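PDB 4EGW: Cobalt/magnesium transport protein CorA, which mediates the influx of magnesium ions as a homopentameric channel that is activated by low cytoplasmic magnesium and closes when the level is high. Local coordinates for residues D178-L183 with A254-V259; D185-G190 with M264-S269; E164-Y169 with L247-M252. One frame throughout, in Å; residues are numbered along the deposited sequence.

Contact 1: D178-L183 with A254-V259; sequences DELEEL and ATYREV. With BU1 (1,4-butanediol), chain G.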
ATOM      1  N   ASP A 178       0.425 -12.909   4.709  1.00 64.94           N
ATOM      2  CA  ASP A 178       1.411 -13.870   4.227  1.00 72.48           C
ATOM      3  C   ASP A 178       1.729 -14.861   5.327  1.00 69.18           C
ATOM      4  O   ASP A 178       1.660 -16.073   5.133  1.00 72.50           O
ATOM      5  CB  ASP A 178       2.709 -13.167   3.815  1.00 81.00           C
ATOM      6  CG  ASP A 178       2.559 -12.320   2.559  1.00 87.23           C
ATOM      7  OD1 ASP A 178       1.448 -11.796   2.297  1.00 86.56           O
ATOM      8  OD2 ASP A 178       3.573 -12.169   1.840  1.00 90.72           O
ATOM      9  N   GLU A 179       2.085 -14.326   6.489  1.00 65.91           N
ATOM     10  CA  GLU A 179       2.475 -15.144   7.619  1.00 64.55           C
ATOM     11  C   GLU A 179       1.385 -16.156   7.926  1.00 68.88           C
ATOM     12  O   GLU A 179       1.662 -17.243   8.435  1.00 78.13           O
ATOM     13  CB  GLU A 179       2.776 -14.269   8.840  1.00 61.88           C
ATOM     14  CG  GLU A 179       3.915 -13.294   8.613  1.00 63.81           C
ATOM     15  CD  GLU A 179       4.678 -12.958   9.881  1.00 68.57           C
ATOM     16  OE1 GLU A 179       4.713 -11.761  10.250  1.00 71.67           O
ATOM     17  OE2 GLU A 179       5.257 -13.887  10.493  1.00 63.91           O
ATOM     18  N   LEU A 180       0.147 -15.802   7.601  1.00 62.88           N
ATOM     19  CA  LEU A 180      -0.970 -16.705   7.825  1.00 64.93           C
ATOM     20  C   LEU A 180      -0.889 -17.899   6.885  1.00 74.17           C
ATOM     21  O   LEU A 180      -0.922 -19.055   7.327  1.00 76.76           O
ATOM     22  CB  LEU A 180      -2.303 -15.980   7.639  1.00 57.28           C
ATOM     23  CG  LEU A 180      -2.653 -14.870   8.629  1.00 45.02           C
ATOM     24  CD1 LEU A 180      -4.024 -14.341   8.291  1.00 43.20           C
ATOM     25  CD2 LEU A 180      -2.605 -15.361  10.072  1.00 42.68           C
ATOM     26  N   GLU A 181      -0.772 -17.619   5.589  1.00 76.71           N
ATOM     27  CA  GLU A 181      -0.612 -18.684   4.609  1.00 86.26           C
ATOM     28  C   GLU A 181       0.587 -19.565   4.982  1.00 92.74           C
ATOM     29  O   GLU A 181       0.497 -20.799   4.945  1.00 93.19           O
ATOM     30  CB  GLU A 181      -0.476 -18.119   3.186  1.00 90.29           C
ATOM     31  CG  GLU A 181      -1.810 -17.794   2.482  1.00 97.58           C
ATOM     32  CD  GLU A 181      -2.524 -19.028   1.901  1.00105.26           C
ATOM     33  OE1 GLU A 181      -2.004 -19.633   0.933  1.00106.35           O
ATOM     34  OE2 GLU A 181      -3.616 -19.386   2.404  1.00106.61           O
ATOM     35  N   GLU A 182       1.697 -18.929   5.360  1.00 97.53           N
ATOM     36  CA  GLU A 182       2.906 -19.657   5.765  1.00104.47           C
ATOM     37  C   GLU A 182       2.671 -20.431   7.056  1.00100.60           C
ATOM     38  O   GLU A 182       3.339 -21.431   7.322  1.00102.40           O
ATOM     39  CB  GLU A 182       4.115 -18.714   5.929  1.00112.20           C
ATOM     40  CG  GLU A 182       4.810 -18.300   4.620  1.00119.68           C
ATOM     41  CD  GLU A 182       6.249 -17.820   4.823  1.00127.04           C
ATOM     42  OE1 GLU A 182       6.909 -18.293   5.778  1.00133.05           O
ATOM     43  OE2 GLU A 182       6.722 -16.974   4.028  1.00125.32           O
ATOM     44  N   LEU A 183       1.715 -19.962   7.852  1.00 96.06           N
ATOM     45  CA  LEU A 183       1.397 -20.601   9.120  1.00 89.09           C
ATOM     46  C   LEU A 183       0.560 -21.858   8.918  1.00 87.39           C
ATOM     47  O   LEU A 183       0.710 -22.826   9.655  1.00 91.00           O
ATOM     48  CB  LEU A 183       0.688 -19.622  10.055  1.00 83.64           C
ATOM     49  CG  LEU A 183       1.018 -19.834  11.533  1.00 85.15           C
ATOM     50  CD1 LEU A 183       2.334 -20.596  11.700  1.00 86.54           C
ATOM     51  CD2 LEU A 183       1.055 -18.502  12.272  1.00 83.89           C
ATOM     52  N   ALA A 254     -10.309  -7.874  11.033  1.00 42.40           N
ATOM     53  CA  ALA A 254     -11.356  -8.765  11.491  1.00 46.87           C
ATOM     54  C   ALA A 254     -11.166 -10.149  10.871  1.00 50.09           C
ATOM     55  O   ALA A 254     -11.030 -11.157  11.569  1.00 49.25           O
ATOM     56  CB  ALA A 254     -12.721  -8.202  11.132  1.00 52.62           C
ATOM     57  N   THR A 255     -11.144 -10.192   9.548  1.00 53.82           N
ATOM     58  CA  THR A 255     -10.985 -11.451   8.842  1.00 51.63           C
ATOM     59  C   THR A 255      -9.803 -12.254   9.398  1.00 49.92           C
ATOM     60  O   THR A 255      -9.884 -13.476   9.560  1.00 51.41           O
ATOM     61  CB  THR A 255     -10.782 -11.192   7.348  1.00 45.00           C
ATOM     62  OG1 THR A 255     -11.832 -10.338   6.876  1.00 47.00           O
ATOM     63  CG2 THR A 255     -10.790 -12.495   6.573  1.00 44.87           C
ATOM     64  N   TYR A 256      -8.717 -11.556   9.710  1.00 46.39           N
ATOM     65  CA  TYR A 256      -7.471 -12.211  10.091  1.00 49.27           C
ATOM     66  C   TYR A 256      -7.486 -12.774  11.505  1.00 45.21           C
ATOM     67  O   TYR A 256      -6.995 -13.882  11.747  1.00 43.02           O
ATOM     68  CB  TYR A 256      -6.284 -11.259   9.923  1.00 53.02           C
ATOM     69  CG  TYR A 256      -6.115 -10.731   8.517  1.00 56.39           C
ATOM     70  CD1 TYR A 256      -6.742 -11.341   7.438  1.00 54.97           C
ATOM     71  CD2 TYR A 256      -5.325  -9.613   8.270  1.00 66.78           C
ATOM     72  CE1 TYR A 256      -6.591 -10.843   6.147  1.00 61.15           C
ATOM     73  CE2 TYR A 256      -5.165  -9.109   6.985  1.00 67.72           C
ATOM     74  CZ  TYR A 256      -5.802  -9.726   5.931  1.00 67.03           C
ATOM     75  OH  TYR A 256      -5.637  -9.220   4.665  1.00 71.93           O
ATOM     76  N   ARG A 257      -8.025 -12.015  12.452  1.00 45.88           N
ATOM     77  CA  ARG A 257      -8.193 -12.564  13.786  1.00 46.82           C
ATOM     78  C   ARG A 257      -9.023 -13.828  13.671  1.00 47.62           C
ATOM     79  O   ARG A 257      -8.702 -14.836  14.293  1.00 47.38           O
ATOM     80  CB  ARG A 257      -8.870 -11.581  14.730  1.00 47.91           C
ATOM     81  CG  ARG A 257      -9.315 -12.233  16.030  1.00 54.91           C
ATOM     82  CD  ARG A 257     -10.225 -11.324  16.827  1.00 59.64           C
ATOM     83  NE  ARG A 257     -10.995 -12.066  17.818  1.00 68.06           N
ATOM     84  CZ  ARG A 257     -11.729 -11.494  18.768  1.00 75.30           C
ATOM     85  NH1 ARG A 257     -11.784 -10.171  18.860  1.00 77.24           N
ATOM     86  NH2 ARG A 257     -12.404 -12.245  19.628  1.00 78.80           N
ATOM     87  N   GLU A 258     -10.077 -13.773  12.858  1.00 55.08           N
ATOM     88  CA  GLU A 258     -10.907 -14.947  12.616  1.00 63.44           C
ATOM     89  C   GLU A 258      -9.951 -16.100  12.357  1.00 59.01           C
ATOM     90  O   GLU A 258      -9.852 -17.033  13.151  1.00 61.21           O
ATOM     91  CB  GLU A 258     -11.803 -14.761  11.382  1.00 79.43           C
ATOM     92  CG  GLU A 258     -12.760 -13.563  11.401  1.00 94.54           C
ATOM     93  CD  GLU A 258     -13.493 -13.357  10.060  1.00104.45           C
ATOM     94  OE1 GLU A 258     -13.434 -14.260   9.195  1.00107.59           O
ATOM     95  OE2 GLU A 258     -14.125 -12.289   9.870  1.00105.32           O
ATOM     96  N   VAL A 259      -9.219 -16.002  11.251  1.00 48.38           N
ATOM     97  CA  VAL A 259      -8.296 -17.048  10.833  1.00 40.83           C
ATOM     98  C   VAL A 259      -7.336 -17.502  11.932  1.00 41.98           C
ATOM     99  O   VAL A 259      -6.981 -18.674  11.994  1.00 43.80           O
ATOM    100  CB  VAL A 259      -7.443 -16.583   9.650  1.00 37.48           C
ATOM    101  CG1 VAL A 259      -6.312 -17.570   9.412  1.00 36.08           C
ATOM    102  CG2 VAL A 259      -8.301 -16.405   8.406  1.00 35.80           C
TER
HETATM  103  C1  BU1 G 305      -5.551 -17.068   5.021  1.00 65.93           C
HETATM  104  C2  BU1 G 305      -6.247 -15.888   4.439  1.00 63.32           C
HETATM  105  C3  BU1 G 305      -6.785 -14.852   5.368  1.00 61.47           C
HETATM  106  C4  BU1 G 305      -7.336 -13.626   4.726  1.00 62.84           C
HETATM  107  O5  BU1 G 305      -4.231 -16.908   5.383  1.00 68.24           O
HETATM  108  O6  BU1 G 305      -7.017 -13.419   3.393  1.00 61.17           O

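Contact 2: D185-G190 with M264-S269; sequences DKLLAG and MDITLS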
ATOM      1  N   ASP A 185       0.804 -24.179   6.790  1.00 96.37           N
ATOM      2  CA  ASP A 185       1.665 -25.338   6.589  1.00 97.63           C
ATOM      3  C   ASP A 185       2.291 -25.799   7.899  1.00100.63           C
ATOM      4  O   ASP A 185       2.292 -26.992   8.208  1.00101.33           O
ATOM      5  CB  ASP A 185       2.759 -25.029   5.567  1.00 96.20           C
ATOM      6  CG  ASP A 185       2.267 -25.131   4.143  1.00 93.43           C
ATOM      7  OD1 ASP A 185       1.033 -25.098   3.937  1.00 86.24           O
ATOM      8  OD2 ASP A 185       3.119 -25.241   3.232  1.00 97.39           O
ATOM      9  N   LYS A 186       2.783 -24.849   8.689  1.00100.16           N
ATOM     10  CA  LYS A 186       3.541 -25.175   9.893  1.00103.58           C
ATOM     11  C   LYS A 186       2.711 -26.113  10.784  1.00102.60           C
ATOM     12  O   LYS A 186       3.241 -26.801  11.664  1.00105.06           O
ATOM     13  CB  LYS A 186       3.935 -23.890  10.639  1.00105.94           C
ATOM     14  CG  LYS A 186       5.235 -23.982  11.455  1.00112.22           C
ATOM     15  CD  LYS A 186       5.677 -22.602  11.965  1.00113.20           C
ATOM     16  CE  LYS A 186       6.998 -22.657  12.740  1.00114.56           C
ATOM     17  NZ  LYS A 186       6.854 -23.224  14.112  1.00114.50           N
ATOM     18  N   LEU A 187       1.407 -26.141  10.535  1.00 95.12           N
ATOM     19  CA  LEU A 187       0.505 -27.010  11.277  1.00 90.98           C
ATOM     20  C   LEU A 187       0.478 -28.435  10.706  1.00 94.40           C
ATOM     21  O   LEU A 187      -0.003 -29.371  11.357  1.00 89.54           O
ATOM     22  CB  LEU A 187      -0.893 -26.391  11.332  1.00 80.34           C
ATOM     23  CG  LEU A 187      -0.978 -25.144  12.226  1.00 66.23           C
ATOM     24  CD1 LEU A 187      -1.868 -24.084  11.619  1.00 55.94           C
ATOM     25  CD2 LEU A 187      -1.461 -25.515  13.620  1.00 66.74           C
ATOM     26  N   LEU A 188       1.007 -28.595   9.495  1.00 96.50           N
ATOM     27  CA  LEU A 188       1.242 -29.929   8.949  1.00 92.77           C
ATOM     28  C   LEU A 188       2.311 -30.568   9.820  1.00 93.38           C
ATOM     29  O   LEU A 188       2.318 -31.779  10.034  1.00 94.85           O
ATOM     30  CB  LEU A 188       1.735 -29.847   7.503  1.00 86.85           C
ATOM     31  CG  LEU A 188       0.997 -28.872   6.581  1.00 77.40           C
ATOM     32  CD1 LEU A 188       1.783 -28.649   5.306  1.00 76.53           C
ATOM     33  CD2 LEU A 188      -0.403 -29.357   6.277  1.00 73.82           C
ATOM     34  N   ALA A 189       3.220 -29.724  10.308  1.00 91.27           N
ATOM     35  CA  ALA A 189       4.225 -30.115  11.288  1.00 91.77           C
ATOM     36  C   ALA A 189       3.580 -30.287  12.660  1.00 94.31           C
ATOM     37  O   ALA A 189       4.241 -30.675  13.628  1.00 94.28           O
ATOM     38  CB  ALA A 189       5.337 -29.090  11.349  1.00 90.43           C
ATOM     39  N   GLY A 190       2.294 -29.956  12.742  1.00 95.88           N
ATOM     40  CA  GLY A 190       1.514 -30.169  13.950  1.00 96.30           C
ATOM     41  C   GLY A 190       1.896 -29.231  15.076  1.00 95.24           C
ATOM     42  O   GLY A 190       2.429 -28.141  14.834  1.00 97.48           O
ATOM     43  N   MET A 264      -5.462 -21.313  16.042  1.00 42.80           N
ATOM     44  CA  MET A 264      -5.188 -21.566  17.449  1.00 41.93           C
ATOM     45  C   MET A 264      -5.926 -22.798  17.860  1.00 43.03           C
ATOM     46  O   MET A 264      -5.325 -23.747  18.355  1.00 44.26           O
ATOM     47  CB  MET A 264      -5.625 -20.422  18.354  1.00 42.37           C
ATOM     48  CG  MET A 264      -5.058 -20.554  19.767  1.00 39.99           C
ATOM     49  SD  MET A 264      -3.253 -20.368  19.786  1.00 84.60           S
ATOM     50  CE  MET A 264      -2.847 -21.298  21.258  1.00 42.21           C
ATOM     51  N   ASP A 265      -7.237 -22.782  17.638  1.00 48.76           N
ATOM     52  CA  ASP A 265      -8.076 -23.916  17.992  1.00 53.69           C
ATOM     53  C   ASP A 265      -7.366 -25.160  17.469  1.00 58.77           C
ATOM     54  O   ASP A 265      -7.293 -26.186  18.148  1.00 60.18           O
ATOM     55  CB  ASP A 265      -9.464 -23.796  17.343  1.00 53.07           C
ATOM     56  CG  ASP A 265     -10.250 -22.568  17.821  1.00 50.44           C
ATOM     57  OD1 ASP A 265      -9.881 -21.954  18.849  1.00 39.44           O
ATOM     58  OD2 ASP A 265     -11.259 -22.227  17.164  1.00 51.60           O
ATOM     59  N   ILE A 266      -6.806 -25.039  16.270  1.00 59.70           N
ATOM     60  CA  ILE A 266      -6.092 -26.138  15.646  1.00 61.41           C
ATOM     61  C   ILE A 266      -4.849 -26.504  16.436  1.00 62.93           C
ATOM     62  O   ILE A 266      -4.675 -27.657  16.816  1.00 64.90           O
ATOM     63  CB  ILE A 266      -5.675 -25.794  14.215  1.00 59.95           C
ATOM     64  CG1 ILE A 266      -6.892 -25.332  13.416  1.00 67.00           C
ATOM     65  CG2 ILE A 266      -5.026 -26.991  13.568  1.00 54.42           C
ATOM     66  CD1 ILE A 266      -8.103 -26.239  13.576  1.00 70.49           C
ATOM     67  N   THR A 267      -3.997 -25.518  16.704  1.00 57.42           N
ATOM     68  CA  THR A 267      -2.757 -25.779  17.410  1.00 53.94           C
ATOM     69  C   THR A 267      -3.112 -26.557  18.663  1.00 62.38           C
ATOM     70  O   THR A 267      -2.339 -27.394  19.133  1.00 66.30           O
ATOM     71  CB  THR A 267      -2.059 -24.476  17.830  1.00 47.23           C
ATOM     72  OG1 THR A 267      -2.010 -23.580  16.718  1.00 48.31           O
ATOM     73  CG2 THR A 267      -0.640 -24.752  18.298  1.00 48.24           C
ATOM     74  N   LEU A 268      -4.308 -26.282  19.176  1.00 64.35           N
ATOM     75  CA  LEU A 268      -4.803 -26.872  20.417  1.00 66.20           C
ATOM     76  C   LEU A 268      -5.330 -28.304  20.261  1.00 75.85           C
ATOM     77  O   LEU A 268      -5.190 -29.127  21.166  1.00 81.64           O
ATOM     78  CB  LEU A 268      -5.872 -25.959  21.032  1.00 58.05           C
ATOM     79  CG  LEU A 268      -5.374 -24.924  22.057  1.00 55.84           C
ATOM     80  CD1 LEU A 268      -3.878 -24.614  21.915  1.00 51.27           C
ATOM     81  CD2 LEU A 268      -6.218 -23.644  22.019  1.00 50.04           C
ATOM     82  N   SER A 269      -5.943 -28.599  19.120  1.00 76.43           N
ATOM     83  CA  SER A 269      -6.373 -29.961  18.833  1.00 77.46           C
ATOM     84  C   SER A 269      -5.199 -30.874  18.435  1.00 86.58           C
ATOM     85  O   SER A 269      -5.362 -32.085  18.287  1.00 94.21           O
ATOM     86  CB  SER A 269      -7.484 -29.972  17.781  1.00 76.64           C
ATOM     87  OG  SER A 269      -7.330 -28.918  16.846  1.00 79.91           O
TER

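Contact 3: E164-Y169 with L247-M252; sequences EITRSY and LQLIDM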
ATOM      1  N   GLU A 164      -0.734   8.092   4.524  1.00 45.24           N
ATOM      2  CA  GLU A 164       0.489   7.320   4.651  1.00 40.60           C
ATOM      3  C   GLU A 164       0.409   6.417   5.853  1.00 42.05           C
ATOM      4  O   GLU A 164       0.831   5.267   5.791  1.00 53.76           O
ATOM      5  CB  GLU A 164       1.725   8.204   4.738  1.00 44.71           C
ATOM      6  CG  GLU A 164       2.347   8.515   3.389  1.00 45.74           C
ATOM      7  CD  GLU A 164       2.488   7.280   2.513  1.00 48.03           C
ATOM      8  OE1 GLU A 164       2.893   6.213   3.038  1.00 45.30           O
ATOM      9  OE2 GLU A 164       2.181   7.381   1.301  1.00 49.81           O
ATOM     10  N   ILE A 165      -0.145   6.917   6.948  1.00 43.89           N
ATOM     11  CA  ILE A 165      -0.294   6.065   8.111  1.00 44.55           C
ATOM     12  C   ILE A 165      -1.144   4.896   7.682  1.00 46.91           C
ATOM     13  O   ILE A 165      -0.701   3.749   7.709  1.00 45.67           O
ATOM     14  CB  ILE A 165      -0.999   6.784   9.253  1.00 47.33           C
ATOM     15  CG1 ILE A 165      -0.144   7.946   9.753  1.00 45.78           C
ATOM     16  CG2 ILE A 165      -1.299   5.817  10.383  1.00 48.09           C
ATOM     17  CD1 ILE A 165      -0.777   8.688  10.904  1.00 45.11           C
ATOM     18  N   THR A 166      -2.351   5.200   7.215  1.00 47.50           N
ATOM     19  CA  THR A 166      -3.293   4.151   6.843  1.00 45.40           C
ATOM     20  C   THR A 166      -2.623   3.123   5.933  1.00 42.19           C
ATOM     21  O   THR A 166      -2.858   1.914   6.054  1.00 44.31           O
ATOM     22  CB  THR A 166      -4.551   4.731   6.186  1.00 45.73           C
ATOM     23  OG1 THR A 166      -5.137   5.711   7.059  1.00 49.59           O
ATOM     24  CG2 THR A 166      -5.565   3.627   5.921  1.00 39.78           C
ATOM     25  N   ARG A 167      -1.772   3.616   5.042  1.00 37.97           N
ATOM     26  CA  ARG A 167      -0.995   2.768   4.150  1.00 33.56           C
ATOM     27  C   ARG A 167       0.036   1.927   4.892  1.00 40.65           C
ATOM     28  O   ARG A 167       0.380   0.826   4.452  1.00 33.12           O
ATOM     29  CB  ARG A 167      -0.315   3.615   3.092  1.00 29.28           C
ATOM     30  CG  ARG A 167      -1.057   3.611   1.778  1.00 39.44           C
ATOM     31  CD  ARG A 167      -0.349   4.482   0.745  1.00 52.65           C
ATOM     32  NE  ARG A 167       1.078   4.186   0.642  1.00 60.72           N
ATOM     33  CZ  ARG A 167       1.626   3.497  -0.350  1.00 69.94           C
ATOM     34  NH1 ARG A 167       0.868   3.027  -1.333  1.00 70.64           N
ATOM     35  NH2 ARG A 167       2.935   3.284  -0.367  1.00 76.20           N
ATOM     36  N   SER A 168       0.534   2.450   6.011  1.00 49.76           N
ATOM     37  CA  SER A 168       1.381   1.654   6.898  1.00 51.62           C
ATOM     38  C   SER A 168       0.585   0.419   7.284  1.00 51.09           C
ATOM     39  O   SER A 168       1.022  -0.707   7.091  1.00 50.68           O
ATOM     40  CB  SER A 168       1.755   2.429   8.171  1.00 54.58           C
ATOM     41  OG  SER A 168       2.423   3.648   7.894  1.00 59.69           O
ATOM     42  N   TYR A 169      -0.606   0.643   7.821  1.00 46.90           N
ATOM     43  CA  TYR A 169      -1.447  -0.451   8.265  1.00 43.38           C
ATOM     44  C   TYR A 169      -1.699  -1.443   7.144  1.00 43.17           C
ATOM     45  O   TYR A 169      -1.553  -2.663   7.328  1.00 36.45           O
ATOM     46  CB  TYR A 169      -2.784   0.087   8.722  1.00 40.33           C
ATOM     47  CG  TYR A 169      -2.812   0.684  10.108  1.00 36.54           C
ATOM     48  CD1 TYR A 169      -2.795  -0.129  11.226  1.00 38.13           C
ATOM     49  CD2 TYR A 169      -2.921   2.058  10.300  1.00 33.94           C
ATOM     50  CE1 TYR A 169      -2.867   0.404  12.506  1.00 35.90           C
ATOM     51  CE2 TYR A 169      -2.989   2.599  11.578  1.00 31.31           C
ATOM     52  CZ  TYR A 169      -2.966   1.762  12.672  1.00 31.66           C
ATOM     53  OH  TYR A 169      -3.036   2.270  13.943  1.00 34.75           O
ATOM     54  N   LEU A 247     -11.954   1.058   6.980  1.00 49.57           N
ATOM     55  CA  LEU A 247     -12.957   0.021   7.151  1.00 48.32           C
ATOM     56  C   LEU A 247     -12.528  -1.302   6.507  1.00 46.83           C
ATOM     57  O   LEU A 247     -12.731  -2.372   7.102  1.00 43.78           O
ATOM     58  CB  LEU A 247     -14.317   0.483   6.625  1.00 46.92           C
ATOM     59  CG  LEU A 247     -15.131   1.336   7.606  1.00 47.14           C
ATOM     60  CD1 LEU A 247     -16.227   2.072   6.876  1.00 52.68           C
ATOM     61  CD2 LEU A 247     -15.711   0.502   8.739  1.00 45.06           C
ATOM     62  N   GLN A 248     -11.932  -1.241   5.313  1.00 39.81           N
ATOM     63  CA  GLN A 248     -11.355  -2.454   4.733  1.00 41.20           C
ATOM     64  C   GLN A 248     -10.394  -3.083   5.740  1.00 43.05           C
ATOM     65  O   GLN A 248     -10.500  -4.274   6.059  1.00 40.98           O
ATOM     66  CB  GLN A 248     -10.584  -2.149   3.450  1.00 41.18           C
ATOM     67  CG  GLN A 248     -11.385  -2.208   2.176  1.00 49.42           C
ATOM     68  CD  GLN A 248     -10.584  -1.703   0.985  1.00 58.44           C
ATOM     69  OE1 GLN A 248      -9.412  -2.051   0.812  1.00 59.76           O
ATOM     70  NE2 GLN A 248     -11.206  -0.859   0.170  1.00 63.63           N
ATOM     71  N   LEU A 249      -9.455  -2.269   6.228  1.00 35.35           N
ATOM     72  CA  LEU A 249      -8.373  -2.754   7.076  1.00 34.92           C
ATOM     73  C   LEU A 249      -8.939  -3.380   8.323  1.00 35.09           C
ATOM     74  O   LEU A 249      -8.524  -4.456   8.754  1.00 36.95           O
ATOM     75  CB  LEU A 249      -7.452  -1.605   7.467  1.00 38.53           C
ATOM     76  CG  LEU A 249      -6.840  -0.887   6.277  1.00 26.03           C
ATOM     77  CD1 LEU A 249      -5.928   0.197   6.762  1.00 31.10           C
ATOM     78  CD2 LEU A 249      -6.091  -1.884   5.477  1.00 24.04           C
ATOM     79  N   ILE A 250      -9.899  -2.694   8.912  1.00 36.95           N
ATOM     80  CA  ILE A 250     -10.604  -3.270  10.032  1.00 38.82           C
ATOM     81  C   ILE A 250     -11.190  -4.626   9.629  1.00 41.25           C
ATOM     82  O   ILE A 250     -11.066  -5.606  10.374  1.00 44.83           O
ATOM     83  CB  ILE A 250     -11.694  -2.340  10.516  1.00 32.95           C
ATOM     84  CG1 ILE A 250     -11.066  -1.051  11.025  1.00 31.00           C
ATOM     85  CG2 ILE A 250     -12.463  -2.995  11.631  1.00 36.81           C
ATOM     86  CD1 ILE A 250     -12.083  -0.035  11.458  1.00 35.61           C
ATOM     87  N   ASP A 251     -11.792  -4.688   8.443  1.00 31.28           N
ATOM     88  CA  ASP A 251     -12.359  -5.931   7.926  1.00 30.71           C
ATOM     89  C   ASP A 251     -11.301  -7.015   7.819  1.00 32.45           C
ATOM     90  O   ASP A 251     -11.496  -8.132   8.312  1.00 32.28           O
ATOM     91  CB  ASP A 251     -12.984  -5.708   6.552  1.00 33.35           C
ATOM     92  CG  ASP A 251     -14.301  -4.978   6.626  1.00 51.78           C
ATOM     93  OD1 ASP A 251     -15.116  -5.320   7.511  1.00 61.82           O
ATOM     94  OD2 ASP A 251     -14.522  -4.056   5.808  1.00 53.58           O
ATOM     95  N   MET A 252     -10.193  -6.684   7.158  1.00 28.17           N
ATOM     96  CA  MET A 252      -9.087  -7.616   7.030  1.00 37.61           C
ATOM     97  C   MET A 252      -8.636  -8.009   8.430  1.00 41.57           C
ATOM     98  O   MET A 252      -8.575  -9.195   8.771  1.00 42.84           O
ATOM     99  CB  MET A 252      -7.915  -6.988   6.274  1.00 36.60           C
ATOM    100  CG  MET A 252      -8.290  -6.225   4.994  1.00 42.46           C
ATOM    101  SD  MET A 252      -6.831  -5.460   4.218  1.00 52.33           S
ATOM    102  CE  MET A 252      -7.603  -4.429   2.971  1.00175.52           C
TER

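Contact 1: D178-L183 with A254-V259
Leu180 reaches across the helix pair with a single methyl. Its CD1 lies 4.1 Å from Tyr256 CD1, approaching the ring obliquely, and the same methyl is 4.1 Å from Val259 CG1. Leucine suits the place because its branched end can fill the notch between a ring and a beta-branched side chain one turn apart. With CG anti to the carbonyl carbon (chi1 -66°), the side chain extends toward the other helix. Val259 uses both branches: CG1 meets Leu180, while CG2 packs on the butanediol at 3.7 Å from its C3. The diol lies along the flank of this apolar cluster, C4 at the edge of the Tyr256 ring, 3.2 Å from CE1, and O5 3.1 Å from Leu180 CB. A serine in place of Tyr256 would probably leave Leu180 CD1 without its aromatic neighbour and open a gap where the diol now meets a ring edge.

In the next shell, Leu173 and Leu176 of helix 156-186 and Leu206 of helix 193-225 pack round the same tyrosine, while Leu260 and Met263 cover Leu180. The arrangement is that of the long helical bundle of the CorA cytoplasmic domain, in which helix 233-270, the stalk helix, runs alongside helix 156-186; here their interface also lines a pocket occupied by the diol.

Contact 2: D185-G190 with M264-S269
Thr267 OG1 is held within its own helix by a hydrogen bond to the carbonyl oxygen of Met263, one turn earlier, and the same oxygen of Thr267 meets the Leu187 methyl CD2 at 3.7 Å. A threonine can sit in a largely apolar interface because such a bond satisfies its hydroxyl locally. The setting is the far end of the CorA helical bundle, where helix 156-186 runs out beside the stalk helix 233-270.

Leu187 is the side chain that reaches across from its segment. Its CD2 touches both Thr267 OG1 and Ile266 CG2, the latter 3.9 Å away, and these two atoms lie roughly at a right angle as seen from the methyl. The leucine crosses both partner side chains at about a right angle. Ile266 offers only its CG2 branch: this methyl stands anti to the backbone N, and the longer CG1-CD1 arm leads away from Leu187. The beta-branch thus gives a short, stiff surface close to the backbone, while the residue as a whole is exposed. Thr267 also packs on Met196 and Ile199 of helix 193-225.

Past Lys186 the regular helical bonding is lost, although the backbone keeps helical angles as far as Ala189. Lys186 NZ forms salt bridges with Asp192 and Glu194, linking the end of this helix to the start of the next. Within this connection Gly190 has a positive phi of 71°, which favours a residue lacking CB; its N gives a weak bond to Leu187 O at 2.7 Å.

Contact 3: E164-Y169 with L247-M252
Apolar packing carries the contact, and Leu249 is its centre. Its CD1 methyl enters the surface of the other helix between Thr166 and Tyr169, residues one turn apart, coming to 3.6 Å from Thr166 CG2 and 3.7 Å from Tyr169 CB. The backbone oxygen of Thr166 lies near the same methyl. A chi1 of -58°, which sets CG opposite the carbonyl carbon, sends Leu249 toward its partners, with the outer branch fully extended. It also rests on Ser170 and Leu173 farther along helix 156-186, so a leucine, whose branched end carries methyls out from the backbone, fits a site framed by four side chains.

The hydrogen bonds serve the residues it touches. Thr166 turns its methyl to the leucine and its OG1 back to the carbonyl oxygen of Leu162, which satisfies the hydroxyl at a buried site. Tyr169 contributes only its CB here, since its ring leads away from Leu249, and its OH is hydrogen-bonded to Lys101 O in strand 96-104.

An aromatic contact lies outside the pair: the Tyr169 ring packs edge-to-face with Phe209 of helix 193-225. A tyrosine thus suits the place well, combining an aliphatic foot, a broad ring and a polar tip.

Charges occupy the other side of the helix. Arg167 NE pairs with Glu164 OE2 at 3.4 Å, while Glu164 OE1 has a second partner in Arg136 and Arg167 NH2 bonds to Ser170 of the second subunit.

Together these interactions mark the junction of the CorA cytoplasmic domain where the long helical bundle meets its alpha/beta part: helix 156-186 packs on both the stalk helix 233-270 and strand 96-104.

From the N terminus, the chain passes through the mixed sheet before helix 156-186, which supplies the first segments in the order 164-169, 178-183 and 185-190. Helix 193-225 then returns, and helix 233-270 supplies the partners in the same order, 247-252, 254-259 and 264-269. Each contact therefore closes a loop of 70 to 77 residues, and all three loops cross one another, as expected for two helices running in the same direction. Contact 3 lies beside the sheet. The centres of contacts 1 and 3 are about 15 Å apart, and those of contacts 1 and 2 about 13 Å. Together they join the two helices over much of their shared length.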